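Local structure of alpha-fucosidase (Bifidobacterium bifidum, 2EAE) at residues 518-523 with 815-820; 779-784 with 801-806; 206-211 with 228-233. The protein is a 1,2-alpha-L-fucosidase that releases L-fucose from glycans, this chain being its catalytic-domain fragment with calcium and product sugars bound. The protein carries 1 engineered substitution. One frame throughout, in Å; residues are numbered along the deposited sequence.

Contact 1 (518-523 with 815-820); sequences YEYSGD and GLVARG. With CA (calcium ion), chain E.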
ATOM      1  N   TYR A 518       9.662 -12.135   3.690  1.00 20.57           N
ATOM      2  CA  TYR A 518      10.301 -13.314   4.220  1.00 21.02           C
ATOM      3  C   TYR A 518       9.550 -13.985   5.389  1.00 21.35           C
ATOM      4  O   TYR A 518       9.478 -15.222   5.455  1.00 21.09           O
ATOM      5  CB  TYR A 518      11.739 -13.000   4.637  1.00 21.01           C
ATOM      6  CG  TYR A 518      12.301 -14.116   5.446  1.00 22.70           C
ATOM      7  CD1 TYR A 518      12.704 -15.315   4.842  1.00 25.13           C
ATOM      8  CD2 TYR A 518      12.380 -14.005   6.838  1.00 24.20           C
ATOM      9  CE1 TYR A 518      13.187 -16.348   5.617  1.00 25.16           C
ATOM     10  CE2 TYR A 518      12.868 -15.038   7.612  1.00 25.21           C
ATOM     11  CZ  TYR A 518      13.266 -16.192   6.998  1.00 25.39           C
ATOM     12  OH  TYR A 518      13.747 -17.203   7.796  1.00 27.18           O
ATOM     13  N   GLU A 519       9.003 -13.198   6.319  1.00 20.04           N
ATOM     14  CA  GLU A 519       8.255 -13.764   7.420  1.00 21.54           C
ATOM     15  C   GLU A 519       7.072 -14.630   6.993  1.00 21.48           C
ATOM     16  O   GLU A 519       6.764 -15.642   7.643  1.00 21.91           O
ATOM     17  CB  GLU A 519       7.717 -12.664   8.336  1.00 22.26           C
ATOM     18  CG  GLU A 519       8.620 -12.309   9.470  1.00 25.06           C
ATOM     19  CD  GLU A 519       7.919 -11.485  10.524  1.00 24.74           C
ATOM     20  OE1 GLU A 519       8.126 -11.753  11.728  1.00 24.42           O
ATOM     21  OE2 GLU A 519       7.119 -10.603  10.155  1.00 21.75           O
ATOM     22  N   TYR A 520       6.414 -14.235   5.907  1.00 21.15           N
ATOM     23  CA  TYR A 520       5.236 -14.959   5.444  1.00 21.18           C
ATOM     24  C   TYR A 520       5.548 -16.121   4.505  1.00 22.17           C
ATOM     25  O   TYR A 520       4.690 -16.999   4.297  1.00 23.30           O
ATOM     26  CB  TYR A 520       4.281 -14.013   4.740  1.00 21.27           C
ATOM     27  CG  TYR A 520       3.357 -13.202   5.644  1.00 21.01           C
ATOM     28  CD1 TYR A 520       3.747 -11.949   6.164  1.00 22.50           C
ATOM     29  CD2 TYR A 520       2.065 -13.652   5.932  1.00 21.52           C
ATOM     30  CE1 TYR A 520       2.852 -11.183   6.965  1.00 20.77           C
ATOM     31  CE2 TYR A 520       1.165 -12.886   6.722  1.00 18.78           C
ATOM     32  CZ  TYR A 520       1.564 -11.679   7.240  1.00 22.22           C
ATOM     33  OH  TYR A 520       0.662 -10.956   7.990  1.00 23.12           O
ATOM     34  N   SER A 521       6.738 -16.136   3.935  1.00 21.41           N
ATOM     35  CA  SER A 521       7.056 -17.127   2.925  1.00 22.27           C
ATOM     36  C   SER A 521       8.066 -18.169   3.401  1.00 23.37           C
ATOM     37  O   SER A 521       7.977 -19.327   2.984  1.00 23.56           O
ATOM     38  CB  SER A 521       7.577 -16.473   1.644  1.00 22.38           C
ATOM     39  OG  SER A 521       8.881 -15.943   1.861  1.00 22.87           O
ATOM     40  N   GLY A 522       9.020 -17.735   4.229  1.00 22.76           N
ATOM     41  CA  GLY A 522      10.237 -18.526   4.531  1.00 24.10           C
ATOM     42  C   GLY A 522      11.139 -18.827   3.337  1.00 24.52           C
ATOM     43  O   GLY A 522      11.937 -19.763   3.378  1.00 25.37           O
ATOM     44  N   ASP A 523      11.024 -18.039   2.280  1.00 24.96           N
ATOM     45  CA  ASP A 523      11.862 -18.197   1.079  1.00 26.01           C
ATOM     46  C   ASP A 523      13.320 -17.735   1.298  1.00 25.80           C
ATOM     47  O   ASP A 523      13.553 -16.578   1.680  1.00 24.69           O
ATOM     48  CB  ASP A 523      11.241 -17.403  -0.048  1.00 26.81           C
ATOM     49  CG  ASP A 523      11.905 -17.670  -1.383  1.00 30.10           C
ATOM     50  OD1 ASP A 523      11.356 -18.474  -2.154  1.00 36.83           O
ATOM     51  OD2 ASP A 523      12.956 -17.073  -1.675  1.00 35.63           O
ATOM     52  N   GLY A 815      -8.170 -19.130   2.536  1.00 21.86           N
ATOM     53  CA  GLY A 815      -7.132 -18.567   1.710  1.00 19.85           C
ATOM     54  C   GLY A 815      -6.277 -17.492   2.330  1.00 20.15           C
ATOM     55  O   GLY A 815      -5.398 -16.965   1.660  1.00 18.59           O
ATOM     56  N   LEU A 816      -6.503 -17.182   3.608  1.00 19.59           N
ATOM     57  CA  LEU A 816      -5.604 -16.233   4.288  1.00 20.72           C
ATOM     58  C   LEU A 816      -4.254 -16.870   4.611  1.00 20.36           C
ATOM     59  O   LEU A 816      -4.130 -18.097   4.675  1.00 21.86           O
ATOM     60  CB  LEU A 816      -6.222 -15.687   5.548  1.00 20.07           C
ATOM     61  CG  LEU A 816      -7.586 -14.965   5.466  1.00 20.77           C
ATOM     62  CD1 LEU A 816      -7.902 -14.369   6.842  1.00 18.16           C
ATOM     63  CD2 LEU A 816      -7.588 -13.901   4.406  1.00 20.74           C
ATOM     64  N   VAL A 817      -3.245 -16.039   4.804  1.00 19.66           N
ATOM     65  CA  VAL A 817      -1.898 -16.538   4.986  1.00 20.07           C
ATOM     66  C   VAL A 817      -1.351 -16.078   6.333  1.00 20.25           C
ATOM     67  O   VAL A 817      -1.471 -14.901   6.688  1.00 20.70           O
ATOM     68  CB  VAL A 817      -1.011 -16.111   3.833  1.00 19.91           C
ATOM     69  CG1 VAL A 817       0.421 -16.713   3.987  1.00 21.15           C
ATOM     70  CG2 VAL A 817      -1.639 -16.577   2.486  1.00 19.70           C
ATOM     71  N   ALA A 818      -0.780 -17.013   7.094  1.00 21.03           N
ATOM     72  CA  ALA A 818      -0.115 -16.709   8.344  1.00 19.50           C
ATOM     73  C   ALA A 818       1.408 -16.799   8.194  1.00 20.12           C
ATOM     74  O   ALA A 818       1.926 -17.573   7.380  1.00 20.42           O
ATOM     75  CB  ALA A 818      -0.579 -17.652   9.477  1.00 20.58           C
ATOM     76  N   ARG A 819       2.115 -16.026   9.013  1.00 19.19           N
ATOM     77  CA  ARG A 819       3.578 -16.055   9.052  1.00 20.01           C
ATOM     78  C   ARG A 819       4.043 -17.478   9.346  1.00 20.33           C
ATOM     79  O   ARG A 819       3.385 -18.195  10.102  1.00 22.66           O
ATOM     80  CB  ARG A 819       4.103 -15.087  10.113  1.00 19.27           C
ATOM     81  CG  ARG A 819       4.099 -13.629   9.640  1.00 19.17           C
ATOM     82  CD  ARG A 819       4.387 -12.680  10.851  1.00 20.64           C
ATOM     83  NE  ARG A 819       4.180 -11.255  10.540  1.00 19.73           N
ATOM     84  CZ  ARG A 819       3.001 -10.651  10.563  1.00 20.37           C
ATOM     85  NH1 ARG A 819       1.894 -11.331  10.824  1.00 19.87           N
ATOM     86  NH2 ARG A 819       2.937  -9.353  10.317  1.00 21.39           N
ATOM     87  N   GLY A 820       5.189 -17.837   8.794  1.00 21.32           N
ATOM     88  CA  GLY A 820       5.643 -19.238   8.772  1.00 23.21           C
ATOM     89  C   GLY A 820       5.155 -19.942   7.516  1.00 22.71           C
ATOM     90  O   GLY A 820       5.561 -21.085   7.226  1.00 23.25           O
TER
HETATM   91 CA    CA E 902       7.373  -9.545  12.610  1.00 26.81          CA
HETATM   92  O   HOH W   1      -1.399 -13.334   9.422  1.00 26.01           O
HETATM   93  O   HOH W   2       9.789  -9.710  13.435  1.00 29.59           O
HETATM   94  O   HOH W   3       8.400  -7.673  11.708  1.00 26.56           O
HETATM   95  O   HOH W   4       6.124 -11.082  13.849  1.00 20.39           O
HETATM   96  O   HOH W   5       5.368  -8.268  12.381  1.00 26.41           O
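Arg819 lays its side chain over Tyr520 and reaches on to Glu519, both near the end of helix 506-521. Its CG stands 3.8 Å from the centroid of the Tyr520 ring and only 9° off the ring normal, a CH-pi contact on the face. With CG beside the backbone N (chi1 -79°) and the chain extended to NE, the guanidinium is carried past the ring centre to the CE1-OH side, where Tyr520 CE1 faces its centre. Its plane is turned 41° to the ring, so no flat stack forms, and Arg819 NH1 comes within 3.1 Å of Tyr520 OH at an angle too poor for a hydrogen bond. The salt bridge joins Arg819 NE to Glu519 OE2 at 3.0 Å: the oxygen lies in the guanidinium plane, the nitrogen above the carboxylate plane. Glu519 chelates calcium through OE1 at 2.5 Å and OE2 at 2.7 Å, and Asp689 and four waters complete the site. At the ring edge Val817 O lies 3.3 Å from Tyr520 CE2. Gly820 N also donates to Glu519 O at 2.9 Å, a backbone bond. A leucine in place of Arg819 would probably leave Glu519 OE2 without its guanidinium mate and the CE1-OH side of Tyr520 without its cover. Since Glu519 OE2 serves both cations, the carboxylate is likely to stay ionised, linking the catalytic domain's calcium site to the C-terminal beta domain.

Contact 2 (779-784 with 801-806); sequences LLQSNS and LPALPD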
ATOM      1  N   LEU A 779      -9.616 -11.566  11.678  1.00 20.27           N
ATOM      2  CA  LEU A 779      -9.908 -12.986  11.467  1.00 19.34           C
ATOM      3  C   LEU A 779      -8.678 -13.844  11.720  1.00 20.41           C
ATOM      4  O   LEU A 779      -8.804 -15.059  11.974  1.00 20.45           O
ATOM      5  CB  LEU A 779     -10.476 -13.188  10.051  1.00 20.99           C
ATOM      6  CG  LEU A 779     -11.804 -12.432   9.748  1.00 19.80           C
ATOM      7  CD1 LEU A 779     -12.312 -12.790   8.412  1.00 22.09           C
ATOM      8  CD2 LEU A 779     -12.866 -12.704  10.831  1.00 22.46           C
ATOM      9  N   LEU A 780      -7.495 -13.220  11.710  1.00 18.53           N
ATOM     10  CA  LEU A 780      -6.227 -13.990  11.789  1.00 18.13           C
ATOM     11  C   LEU A 780      -5.079 -13.056  12.176  1.00 18.90           C
ATOM     12  O   LEU A 780      -4.845 -12.045  11.496  1.00 18.61           O
ATOM     13  CB  LEU A 780      -5.903 -14.621  10.410  1.00 18.18           C
ATOM     14  CG  LEU A 780      -4.519 -15.277  10.263  1.00 20.09           C
ATOM     15  CD1 LEU A 780      -4.470 -16.473  11.248  1.00 20.11           C
ATOM     16  CD2 LEU A 780      -4.241 -15.712   8.801  1.00 18.32           C
ATOM     17  N   GLN A 781      -4.339 -13.394  13.214  1.00 17.38           N
ATOM     18  CA  GLN A 781      -3.078 -12.688  13.456  1.00 17.95           C
ATOM     19  C   GLN A 781      -1.970 -13.720  13.506  1.00 18.38           C
ATOM     20  O   GLN A 781      -2.212 -14.887  13.852  1.00 20.45           O
ATOM     21  CB  GLN A 781      -3.151 -11.858  14.731  1.00 17.79           C
ATOM     22  CG  GLN A 781      -4.058 -10.623  14.525  1.00 18.44           C
ATOM     23  CD  GLN A 781      -4.469  -9.921  15.810  1.00 17.94           C
ATOM     24  OE1 GLN A 781      -3.744  -9.922  16.810  1.00 21.74           O
ATOM     25  NE2 GLN A 781      -5.650  -9.278  15.779  1.00 15.75           N
ATOM     26  N   SER A 782      -0.758 -13.306  13.170  1.00 18.91           N
ATOM     27  CA  SER A 782       0.368 -14.262  13.138  1.00 18.41           C
ATOM     28  C   SER A 782       1.678 -13.619  13.560  1.00 18.65           C
ATOM     29  O   SER A 782       2.734 -14.184  13.366  1.00 17.68           O
ATOM     30  CB  SER A 782       0.480 -14.942  11.765  1.00 18.05           C
ATOM     31  OG  SER A 782       0.799 -14.073  10.707  1.00 18.14           O
ATOM     32  N   ASN A 783       1.592 -12.423  14.141  1.00 18.49           N
ATOM     33  CA  ASN A 783       2.797 -11.637  14.437  1.00 19.27           C
ATOM     34  C   ASN A 783       3.353 -11.755  15.842  1.00 20.09           C
ATOM     35  O   ASN A 783       4.472 -11.258  16.105  1.00 20.61           O
ATOM     36  CB  ASN A 783       2.497 -10.146  14.198  1.00 19.08           C
ATOM     37  CG  ASN A 783       1.634  -9.552  15.305  1.00 17.32           C
ATOM     38  OD1 ASN A 783       0.453  -9.899  15.453  1.00 18.96           O
ATOM     39  ND2 ASN A 783       2.217  -8.627  16.073  1.00 18.40           N
ATOM     40  N   SER A 784       2.611 -12.399  16.760  1.00 21.48           N
ATOM     41  CA  SER A 784       2.971 -12.378  18.185  1.00 20.39           C
ATOM     42  C   SER A 784       3.842 -13.598  18.604  1.00 21.60           C
ATOM     43  O   SER A 784       3.981 -14.550  17.835  1.00 22.38           O
ATOM     44  CB  SER A 784       1.727 -12.274  19.064  1.00 21.12           C
ATOM     45  OG  SER A 784       2.041 -11.894  20.401  1.00 19.60           O
ATOM     46  N   LEU A 801      -9.135 -16.097  14.657  1.00 20.31           N
ATOM     47  CA  LEU A 801     -10.233 -15.250  15.169  1.00 19.78           C
ATOM     48  C   LEU A 801      -9.896 -14.374  16.385  1.00 19.26           C
ATOM     49  O   LEU A 801     -10.563 -14.436  17.402  1.00 20.44           O
ATOM     50  CB  LEU A 801     -11.520 -16.086  15.409  1.00 20.61           C
ATOM     51  CG  LEU A 801     -12.031 -16.761  14.138  1.00 22.49           C
ATOM     52  CD1 LEU A 801     -13.282 -17.659  14.411  1.00 21.81           C
ATOM     53  CD2 LEU A 801     -12.338 -15.761  12.976  1.00 24.88           C
ATOM     54  N   PRO A 802      -8.806 -13.583  16.297  1.00 19.81           N
ATOM     55  CA  PRO A 802      -8.308 -12.828  17.424  1.00 20.35           C
ATOM     56  C   PRO A 802      -9.145 -11.621  17.765  1.00 20.40           C
ATOM     57  O   PRO A 802      -9.056 -11.143  18.887  1.00 20.57           O
ATOM     58  CB  PRO A 802      -6.923 -12.353  16.959  1.00 20.42           C
ATOM     59  CG  PRO A 802      -7.067 -12.234  15.485  1.00 19.86           C
ATOM     60  CD  PRO A 802      -7.948 -13.416  15.115  1.00 19.56           C
ATOM     61  N   ALA A 803      -9.913 -11.100  16.793  1.00 20.91           N
ATOM     62  CA  ALA A 803     -10.755  -9.929  17.065  1.00 20.71           C
ATOM     63  C   ALA A 803     -12.043 -10.021  16.254  1.00 21.48           C
ATOM     64  O   ALA A 803     -12.342  -9.156  15.410  1.00 21.11           O
ATOM     65  CB  ALA A 803      -9.990  -8.632  16.753  1.00 20.21           C
ATOM     66  N   LEU A 804     -12.806 -11.096  16.497  1.00 21.42           N
ATOM     67  CA  LEU A 804     -14.052 -11.324  15.795  1.00 21.58           C
ATOM     68  C   LEU A 804     -15.151 -10.425  16.378  1.00 22.17           C
ATOM     69  O   LEU A 804     -15.411 -10.495  17.563  1.00 22.28           O
ATOM     70  CB  LEU A 804     -14.475 -12.786  15.982  1.00 20.98           C
ATOM     71  CG  LEU A 804     -15.799 -13.177  15.348  1.00 21.52           C
ATOM     72  CD1 LEU A 804     -15.701 -13.002  13.795  1.00 20.65           C
ATOM     73  CD2 LEU A 804     -16.111 -14.649  15.743  1.00 21.77           C
ATOM     74  N   PRO A 805     -15.775  -9.552  15.559  1.00 22.48           N
ATOM     75  CA  PRO A 805     -16.891  -8.781  16.135  1.00 23.51           C
ATOM     76  C   PRO A 805     -18.150  -9.631  16.391  1.00 24.33           C
ATOM     77  O   PRO A 805     -18.448 -10.529  15.606  1.00 23.72           O
ATOM     78  CB  PRO A 805     -17.171  -7.701  15.081  1.00 24.17           C
ATOM     79  CG  PRO A 805     -16.506  -8.131  13.846  1.00 23.76           C
ATOM     80  CD  PRO A 805     -15.503  -9.211  14.149  1.00 23.02           C
ATOM     81  N   ASP A 806     -18.846  -9.340  17.479  1.00 25.41           N
ATOM     82  CA  ASP A 806     -20.156  -9.932  17.783  1.00 27.70           C
ATOM     83  C   ASP A 806     -21.156  -9.807  16.630  1.00 28.68           C
ATOM     84  O   ASP A 806     -22.043 -10.652  16.485  1.00 29.02           O
ATOM     85  CB  ASP A 806     -20.730  -9.313  19.064  1.00 28.94           C
ATOM     86  CG  ASP A 806     -19.957  -9.720  20.304  1.00 31.46           C
ATOM     87  OD1 ASP A 806     -19.172 -10.693  20.207  1.00 37.34           O
ATOM     88  OD2 ASP A 806     -20.108  -9.085  21.374  1.00 34.44           O
TER
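Gln781 runs alongside the CB-CG edge of Pro802, crossing it obliquely, and nearly every atom of its side chain can be placed against that edge. CB begins 4.0 Å from Pro802 CG. The next carbon, Gln781 CG, lies beside the backbone N (chi1 -72°) and closes to 3.5 Å from the same Pro802 CG. The chain stays extended, which brings the amide carbon CD close to both Pro802 CG and CB. At the tip, Gln781 OE1 stays 4.0 Å from Pro802 CB, whereas NE2 approaches Pro802 CG to 3.3 Å. That nitrogen is not left to apolar company: it donates to the backbone oxygens of Glu777 and Ala732, and these bonds hold the amide beside the proline. The contact lies where helix 766-779 passes directly into the short strand 780-781, which pairs antiparallel with strand 793-800 within a mixed sheet; the chain leaving strand 793-800 turns back through Leu801, whose phi and psi are both positive, to pack against the helix end. Here Leu801 N donates to Leu779 O at 2.9 Å, from 57° out of the carbonyl plane. The side chains of the two leucines meet obliquely at their methyls, Leu779 CD2 being 3.8 Å from Leu801 CD2. The same Leu779 CD2 also touches Leu804 CD1 at 4.1 Å, and Trp828 of strand 822-829 packs against all three leucines.

Contact 3 (206-211 with 228-233); sequences VSMPTN and LTVKGA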
ATOM      1  N   VAL A 206     -12.630   6.486 -32.446  1.00 49.16           N
ATOM      2  CA  VAL A 206     -11.664   6.297 -31.338  1.00 47.93           C
ATOM      3  C   VAL A 206     -10.499   7.318 -31.358  1.00 47.21           C
ATOM      4  O   VAL A 206      -9.754   7.409 -32.349  1.00 47.37           O
ATOM      5  CB  VAL A 206     -11.137   4.827 -31.270  1.00 48.05           C
ATOM      6  CG1 VAL A 206     -10.694   4.336 -32.630  1.00 47.70           C
ATOM      7  CG2 VAL A 206     -10.004   4.675 -30.241  1.00 47.95           C
ATOM      8  N   SER A 207     -10.353   8.071 -30.261  1.00 45.75           N
ATOM      9  CA  SER A 207      -9.233   8.998 -30.059  1.00 44.30           C
ATOM     10  C   SER A 207      -8.514   8.821 -28.690  1.00 43.90           C
ATOM     11  O   SER A 207      -9.043   8.148 -27.795  1.00 42.83           O
ATOM     12  CB  SER A 207      -9.704  10.435 -30.207  1.00 44.73           C
ATOM     13  OG  SER A 207     -10.444  10.843 -29.070  1.00 45.10           O
ATOM     14  N   MET A 208      -7.332   9.442 -28.557  1.00 42.69           N
ATOM     15  CA  MET A 208      -6.462   9.334 -27.362  1.00 42.43           C
ATOM     16  C   MET A 208      -5.713  10.633 -26.983  1.00 41.58           C
ATOM     17  O   MET A 208      -4.467  10.694 -27.011  1.00 41.51           O
ATOM     18  CB  MET A 208      -5.493   8.144 -27.492  1.00 42.96           C
ATOM     19  CG  MET A 208      -4.759   7.746 -26.182  1.00 43.15           C
ATOM     20  SD  MET A 208      -4.297   6.004 -26.122  1.00 42.37           S
ATOM     21  CE  MET A 208      -3.580   5.938 -24.472  1.00 42.99           C
ATOM     22  N   PRO A 209      -6.462  11.683 -26.599  1.00 41.20           N
ATOM     23  CA  PRO A 209      -5.794  12.923 -26.193  1.00 40.54           C
ATOM     24  C   PRO A 209      -4.973  12.748 -24.905  1.00 40.35           C
ATOM     25  O   PRO A 209      -5.464  12.122 -23.947  1.00 40.26           O
ATOM     26  CB  PRO A 209      -6.966  13.888 -25.934  1.00 40.87           C
ATOM     27  CG  PRO A 209      -8.148  12.992 -25.656  1.00 40.95           C
ATOM     28  CD  PRO A 209      -7.937  11.783 -26.508  1.00 40.74           C
ATOM     29  N   THR A 210      -3.746  13.279 -24.893  1.00 39.35           N
ATOM     30  CA  THR A 210      -2.952  13.316 -23.664  1.00 38.86           C
ATOM     31  C   THR A 210      -3.454  14.455 -22.812  1.00 37.94           C
ATOM     32  O   THR A 210      -4.046  15.407 -23.347  1.00 37.67           O
ATOM     33  CB  THR A 210      -1.432  13.491 -23.897  1.00 38.98           C
ATOM     34  OG1 THR A 210      -1.188  14.673 -24.669  1.00 40.44           O
ATOM     35  CG2 THR A 210      -0.828  12.259 -24.590  1.00 38.46           C
ATOM     36  N   ASN A 211      -3.231  14.355 -21.493  1.00 37.28           N
ATOM     37  CA  ASN A 211      -3.584  15.423 -20.579  1.00 36.54           C
ATOM     38  C   ASN A 211      -2.913  16.687 -21.091  1.00 36.92           C
ATOM     39  O   ASN A 211      -1.712  16.698 -21.378  1.00 36.80           O
ATOM     40  CB  ASN A 211      -3.161  15.115 -19.138  1.00 36.11           C
ATOM     41  CG  ASN A 211      -3.867  16.009 -18.110  1.00 35.73           C
ATOM     42  OD1 ASN A 211      -3.581  17.217 -17.982  1.00 29.51           O
ATOM     43  ND2 ASN A 211      -4.757  15.400 -17.334  1.00 31.84           N
ATOM     44  N   LEU A 228      -3.691   3.970 -34.313  1.00 50.05           N
ATOM     45  CA  LEU A 228      -3.228   5.319 -33.990  1.00 48.64           C
ATOM     46  C   LEU A 228      -2.154   5.328 -32.904  1.00 47.90           C
ATOM     47  O   LEU A 228      -2.146   4.480 -32.011  1.00 47.36           O
ATOM     48  CB  LEU A 228      -4.367   6.309 -33.699  1.00 48.95           C
ATOM     49  CG  LEU A 228      -5.143   6.331 -32.388  1.00 49.62           C
ATOM     50  CD1 LEU A 228      -5.481   7.764 -32.005  1.00 49.27           C
ATOM     51  CD2 LEU A 228      -6.399   5.488 -32.506  1.00 49.71           C
ATOM     52  N   THR A 229      -1.257   6.298 -33.022  1.00 47.16           N
ATOM     53  CA  THR A 229      -0.071   6.460 -32.191  1.00 46.55           C
ATOM     54  C   THR A 229      -0.056   7.893 -31.727  1.00 45.79           C
ATOM     55  O   THR A 229      -0.138   8.793 -32.553  1.00 46.02           O
ATOM     56  CB  THR A 229       1.232   6.223 -33.022  1.00 46.32           C
ATOM     57  OG1 THR A 229       1.339   4.841 -33.371  1.00 46.51           O
ATOM     58  CG2 THR A 229       2.491   6.638 -32.249  1.00 47.25           C
ATOM     59  N   VAL A 230       0.006   8.100 -30.408  1.00 45.22           N
ATOM     60  CA  VAL A 230       0.412   9.376 -29.810  1.00 44.25           C
ATOM     61  C   VAL A 230       1.810   9.155 -29.222  1.00 44.14           C
ATOM     62  O   VAL A 230       2.074   8.131 -28.577  1.00 44.32           O
ATOM     63  CB  VAL A 230      -0.539   9.883 -28.698  1.00 44.49           C
ATOM     64  CG1 VAL A 230      -0.206  11.339 -28.319  1.00 43.36           C
ATOM     65  CG2 VAL A 230      -2.021   9.734 -29.113  1.00 44.64           C
ATOM     66  N   LYS A 231       2.685  10.125 -29.452  1.00 43.61           N
ATOM     67  CA  LYS A 231       4.139   9.935 -29.426  1.00 43.25           C
ATOM     68  C   LYS A 231       4.751  11.269 -29.006  1.00 41.82           C
ATOM     69  O   LYS A 231       4.394  12.319 -29.560  1.00 41.71           O
ATOM     70  CB  LYS A 231       4.572   9.522 -30.857  1.00 44.05           C
ATOM     71  CG  LYS A 231       5.995   9.030 -31.098  1.00 46.14           C
ATOM     72  CD  LYS A 231       6.847  10.096 -31.838  1.00 49.65           C
ATOM     73  CE  LYS A 231       8.205   9.525 -32.300  1.00 49.45           C
ATOM     74  NZ  LYS A 231       9.344  10.499 -32.134  1.00 50.17           N
ATOM     75  N   GLY A 232       5.646  11.259 -28.016  1.00 40.32           N
ATOM     76  CA  GLY A 232       6.336  12.490 -27.642  1.00 38.21           C
ATOM     77  C   GLY A 232       7.357  12.392 -26.516  1.00 37.57           C
ATOM     78  O   GLY A 232       7.738  11.302 -26.102  1.00 37.19           O
ATOM     79  N   ALA A 233       7.786  13.550 -26.036  1.00 36.54           N
ATOM     80  CA  ALA A 233       8.653  13.660 -24.865  1.00 36.39           C
ATOM     81  C   ALA A 233       8.099  14.659 -23.867  1.00 35.56           C
ATOM     82  O   ALA A 233       7.522  15.684 -24.253  1.00 36.24           O
ATOM     83  CB  ALA A 233      10.057  14.066 -25.271  1.00 36.31           C
TER
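This is an apolar face-to-face contact between the two antiparallel sheets of the N-terminal beta-sandwich domain, the part related to glycosyl hydrolase family 65. Strand 202-207, with the extended chain after it, belongs to the seven-stranded sheet and strand 227-234 to the nine-stranded one. The evidence is in the spacing: Ser207 CA is 8.1 Å from Leu228 CA and Met208 CA 7.3 Å from Val230 CA, too far for pairing within one sheet, and no hydrogen bond crosses. The two segments run in the same sense, and the alternate residues Leu228 and Val230 point toward the facing sheet while Thr229 and Lys231 point away. Leu228 has its CG between the backbone N and the carbonyl carbon (chi1 76°), the crowded position; from there its two methyls reach the facing segment. Its CD2 lies 3.9 Å from Val206 O and 4.3 Å from Val206 CG2, while its CD1 reaches toward the backbone at Ser207 and Met208. Met208 starts toward Val230 but then leads off as an extended chain to Ile141, Ser243 and Ile245, thereby spanning strands of both sheets. Thr210 divides its roles: OG1 is hydrogen-bonded to Glu219 of strand 216-223, and the methyl CG2 rests 3.9 Å from Val230 CG1. The other methyl of the valine, Val230 CG2, sits 4.1 Å from Met208 CB and closes to 3.4 Å from Met208 O.

In the fold
From the N terminus, contact 3 comes first, closing a short loop that carries strand 216-223 and bringing together the two sheets of the N-terminal sandwich. It is complete well before contact 1 opens near the C-terminal end of helix 506-521, and its centre lies about 43 Å from that of contact 1, across the chain's centre. Contact 1 then spans nearly 300 residues, joining the helical catalytic domain to the C-terminal beta domain. Contact 2 opens and closes within that span, binding the end of helix 766-779 to the chain after strand 793-800. The two meet where Ser782 OG lies 2.9 Å from Arg819 N, a probable hydrogen bond.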